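Side-chain contact in sugar ABC transporter substrate-binding protein, BlMnBP1 (Bifidobacterium animalis subsp. lactis ATCC 27673, PDB 6I5R), which probably captures beta-mannan-derived manno-oligosaccharides such as mannobiose and delivers them to a sugar ABC transporter for uptake: residues 81-86 / 319-324. Sequence-based numbering, arbitrary orientation.
Sequences SNYADS and GDYSYG. With ZN (zinc ion), chain P; BMA (beta-D-mannopyranose), chain B.
Tyr83 and Tyr321 meet in a T-shaped (edge-to-face) aromatic contact beside the sugar pocket, where the first turn of helix 83-93 faces the break in strand 314-325 at which Tyr321 sits. The planes are at 89°, with centroids 5.5 Å apart, and the edge of Tyr83 is directed at the face of Tyr321. Along that edge CD2 lies 3.9 Å from Tyr321 CZ, while CE2 approaches Tyr321 CE1. The phenol oxygen of Tyr321 in turn lies in the plane of the Tyr83 ring, its OH 3.6 Å from Tyr83 CD2, and the two side chains run past each other in opposite directions. Tyr83 has CG anti to its own N (chi1 178°), which carries the ring from the helix start toward Tyr321; its hydroxyl donates to the backbone O of Met102, outside the two segments. A tyrosine suits this place because it offers a C-H edge, slightly positive, for the pi face of Tyr321 and a hydroxyl for that carbonyl. The methyl of Ala84, small enough to sit beside the phenol, comes within 4.0 Å of Tyr321 OH.

In the periplasmic-binding-protein fold, ligand is held in a cleft between two lobes, and Tyr321 belongs to that pocket: its broad ring gives Tyr83 a face and the mannose an edge, with BMA O2 3.8 Å from CE2. The carboxylate of Asp320 can serve two sugar hydroxyls at once, OD1 accepting from O4 and OD2 from O6, each at 2.7 Å; Asn145 also bonds OD2 and so steadies the acid. Replacing Tyr321 by an alanine would probably leave the Tyr83 edge without its aromatic face and open a gap beside the mannose. Away from the tyrosine pair, Asp85 OD2 binds a zinc ion at 2.1 Å, together with two waters.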
ATOM      1  N   SER A  81      14.683   6.788  -3.713  1.00 21.81           N
ATOM      2  CA  SER A  81      13.428   7.431  -4.095  1.00 22.07           C
ATOM      3  C   SER A  81      12.642   6.538  -5.039  1.00 19.91           C
ATOM      4  O   SER A  81      11.412   6.451  -4.937  1.00 16.47           O
ATOM      5  CB  SER A  81      13.672   8.780  -4.751  1.00 22.72           C
ATOM      6  OG  SER A  81      14.443   8.587  -5.919  1.00 28.35           O
ATOM      7  N   ASN A  82      13.332   5.876  -5.961  1.00 16.97           N
ATOM      8  CA  ASN A  82      12.683   4.954  -6.890  1.00 18.23           C
ATOM      9  C   ASN A  82      12.681   3.545  -6.286  1.00 18.44           C
ATOM     10  O   ASN A  82      13.257   2.608  -6.813  1.00 22.52           O
ATOM     11  CB  ASN A  82      13.392   4.985  -8.236  1.00 22.55           C
ATOM     12  CG  ASN A  82      12.622   4.258  -9.318  1.00 23.96           C
ATOM     13  OD1 ASN A  82      11.477   3.848  -9.113  1.00 35.00           O
ATOM     14  ND2 ASN A  82      13.253   4.076 -10.485  1.00 27.92           N
ATOM     15  N   TYR A  83      12.010   3.406  -5.146  1.00 16.39           N
ATOM     16  CA  TYR A  83      12.275   2.246  -4.301  1.00 17.07           C
ATOM     17  C   TYR A  83      11.897   0.931  -4.990  1.00 22.05           C
ATOM     18  O   TYR A  83      12.704  -0.002  -5.054  1.00 16.72           O
ATOM     19  CB  TYR A  83      11.554   2.343  -2.955  1.00 19.05           C
ATOM     20  CG  TYR A  83      11.871   1.062  -2.189  1.00 16.39           C
ATOM     21  CD1 TYR A  83      13.132   0.861  -1.651  1.00 20.97           C
ATOM     22  CD2 TYR A  83      10.947   0.012  -2.112  1.00 16.39           C
ATOM     23  CE1 TYR A  83      13.447  -0.318  -0.996  1.00 18.15           C
ATOM     24  CE2 TYR A  83      11.262  -1.178  -1.470  1.00 16.39           C
ATOM     25  CZ  TYR A  83      12.524  -1.327  -0.906  1.00 16.77           C
ATOM     26  OH  TYR A  83      12.874  -2.495  -0.256  1.00 16.39           O
ATOM     27  N   ALA A  84      10.652   0.820  -5.467  1.00 16.92           N
ATOM     28  CA  ALA A  84      10.208  -0.445  -6.037  1.00 20.57           C
ATOM     29  C   ALA A  84      11.196  -0.963  -7.066  1.00 21.46           C
ATOM     30  O   ALA A  84      11.558  -2.151  -7.060  1.00 17.29           O
ATOM     31  CB  ALA A  84       8.832  -0.276  -6.669  1.00 18.82           C
ATOM     32  N   ASP A  85      11.665  -0.078  -7.944  1.00 21.12           N
ATOM     33  CA  ASP A  85      12.534  -0.491  -9.035  1.00 20.64           C
ATOM     34  C   ASP A  85      13.919  -0.880  -8.520  1.00 19.65           C
ATOM     35  O   ASP A  85      14.466  -1.916  -8.914  1.00 18.52           O
ATOM     36  CB  ASP A  85      12.626   0.643 -10.053  1.00 23.83           C
ATOM     37  CG  ASP A  85      11.297   0.900 -10.810  1.00 26.03           C
ATOM     38  OD1 ASP A  85      10.475  -0.031 -10.981  1.00 33.37           O
ATOM     39  OD2 ASP A  85      11.081   2.054 -11.279  1.00 31.55           O
ATOM     40  N   SER A  86      14.476  -0.095  -7.598  1.00 19.30           N
ATOM     41  CA  SER A  86      15.822  -0.385  -7.110  1.00 22.31           C
ATOM     42  C   SER A  86      15.857  -1.630  -6.220  1.00 16.39           C
ATOM     43  O   SER A  86      16.805  -2.427  -6.308  1.00 16.39           O
ATOM     44  CB  SER A  86      16.400   0.828  -6.384  1.00 25.10           C
ATOM     45  OG  SER A  86      15.608   1.181  -5.294  1.00 27.93           O
ATOM     46  N   GLY A 319      -1.144  -4.833   4.416  1.00 16.39           N
ATOM     47  CA  GLY A 319       0.190  -4.353   4.640  1.00 21.23           C
ATOM     48  C   GLY A 319       0.539  -3.292   3.615  1.00 19.93           C
ATOM     49  O   GLY A 319       0.157  -3.377   2.449  1.00 16.41           O
ATOM     50  N   ASP A 320       1.261  -2.277   4.067  1.00 16.39           N
ATOM     51  CA  ASP A 320       1.837  -1.304   3.145  1.00 16.42           C
ATOM     52  C   ASP A 320       3.057  -1.879   2.431  1.00 18.50           C
ATOM     53  O   ASP A 320       3.052  -2.044   1.203  1.00 16.39           O
ATOM     54  CB  ASP A 320       2.195  -0.027   3.904  1.00 16.39           C
ATOM     55  CG  ASP A 320       3.008   0.926   3.071  1.00 17.43           C
ATOM     56  OD1 ASP A 320       2.511   1.428   2.038  1.00 21.39           O
ATOM     57  OD2 ASP A 320       4.141   1.195   3.449  1.00 16.39           O
ATOM     58  N   TYR A 321       4.070  -2.260   3.202  1.00 17.98           N
ATOM     59  CA  TYR A 321       5.304  -2.865   2.718  1.00 16.75           C
ATOM     60  C   TYR A 321       5.776  -3.846   3.781  1.00 17.20           C
ATOM     61  O   TYR A 321       5.725  -3.536   4.975  1.00 16.39           O
ATOM     62  CB  TYR A 321       6.385  -1.818   2.484  1.00 16.39           C
ATOM     63  CG  TYR A 321       6.632  -1.437   1.043  1.00 16.95           C
ATOM     64  CD1 TYR A 321       7.078  -2.370   0.116  1.00 16.39           C
ATOM     65  CD2 TYR A 321       6.463  -0.130   0.620  1.00 18.21           C
ATOM     66  CE1 TYR A 321       7.347  -2.022  -1.177  1.00 17.04           C
ATOM     67  CE2 TYR A 321       6.706   0.225  -0.688  1.00 16.93           C
ATOM     68  CZ  TYR A 321       7.167  -0.722  -1.585  1.00 16.39           C
ATOM     69  OH  TYR A 321       7.429  -0.359  -2.901  1.00 16.90           O
ATOM     70  N   SER A 322       6.207  -5.030   3.361  1.00 17.22           N
ATOM     71  CA  SER A 322       6.579  -6.064   4.310  1.00 16.39           C
ATOM     72  C   SER A 322       8.088  -6.244   4.361  1.00 16.39           C
ATOM     73  O   SER A 322       8.764  -6.180   3.332  1.00 16.39           O
ATOM     74  CB  SER A 322       5.925  -7.394   3.948  1.00 20.10           C
ATOM     75  OG  SER A 322       4.531  -7.321   4.177  1.00 16.39           O
ATOM     76  N   TYR A 323       8.596  -6.502   5.566  1.00 16.95           N
ATOM     77  CA  TYR A 323      10.006  -6.834   5.733  1.00 16.39           C
ATOM     78  C   TYR A 323      10.312  -8.244   5.249  1.00 19.34           C
ATOM     79  O   TYR A 323       9.643  -9.202   5.654  1.00 18.51           O
ATOM     80  CB  TYR A 323      10.409  -6.763   7.185  1.00 16.39           C
ATOM     81  CG  TYR A 323      10.061  -5.521   7.937  1.00 16.39           C
ATOM     82  CD1 TYR A 323      10.842  -4.383   7.827  1.00 18.43           C
ATOM     83  CD2 TYR A 323       8.962  -5.485   8.767  1.00 16.77           C
ATOM     84  CE1 TYR A 323      10.545  -3.261   8.518  1.00 17.41           C
ATOM     85  CE2 TYR A 323       8.658  -4.365   9.484  1.00 16.39           C
ATOM     86  CZ  TYR A 323       9.438  -3.251   9.346  1.00 18.73           C
ATOM     87  OH  TYR A 323       9.139  -2.148  10.058  1.00 16.39           O
ATOM     88  N   GLY A 324      11.345  -8.374   4.414  1.00 16.39           N
ATOM     89  CA  GLY A 324      11.857  -9.669   4.025  1.00 18.98           C
ATOM     90  C   GLY A 324      13.356  -9.718   4.228  1.00 18.96           C
ATOM     91  O   GLY A 324      14.049  -8.707   4.122  1.00 16.39           O
TER
HETATM   92 ZN    ZN P 516       9.315   3.113 -11.546  1.00 96.72          ZN
HETATM   93  C1  BMA B   2       5.795   5.975  -0.542  1.00 16.39           C
HETATM   94  C2  BMA B   2       5.794   4.912  -1.682  1.00 17.14           C
HETATM   95  C3  BMA B   2       4.540   4.102  -1.564  1.00 18.09           C
HETATM   96  C4  BMA B   2       4.307   3.629  -0.133  1.00 16.39           C
HETATM   97  C5  BMA B   2       4.320   4.807   0.842  1.00 17.65           C
HETATM   98  C6  BMA B   2       4.168   4.351   2.280  1.00 16.39           C
HETATM   99  O2  BMA B   2       6.843   3.963  -1.501  1.00 16.39           O
HETATM  100  O3  BMA B   2       4.534   2.964  -2.432  1.00 16.39           O
HETATM  101  O4  BMA B   2       3.044   3.019  -0.085  1.00 16.39           O
HETATM  102  O5  BMA B   2       5.595   5.460   0.720  1.00 16.39           O
HETATM  103  O6  BMA B   2       5.291   3.546   2.675  1.00 16.39           O
HETATM  104  O   HOH W   1       8.544   1.446 -11.743  1.00 35.45           O
HETATM  105  O   HOH W   2      10.323   2.099 -13.062  1.00 31.65           O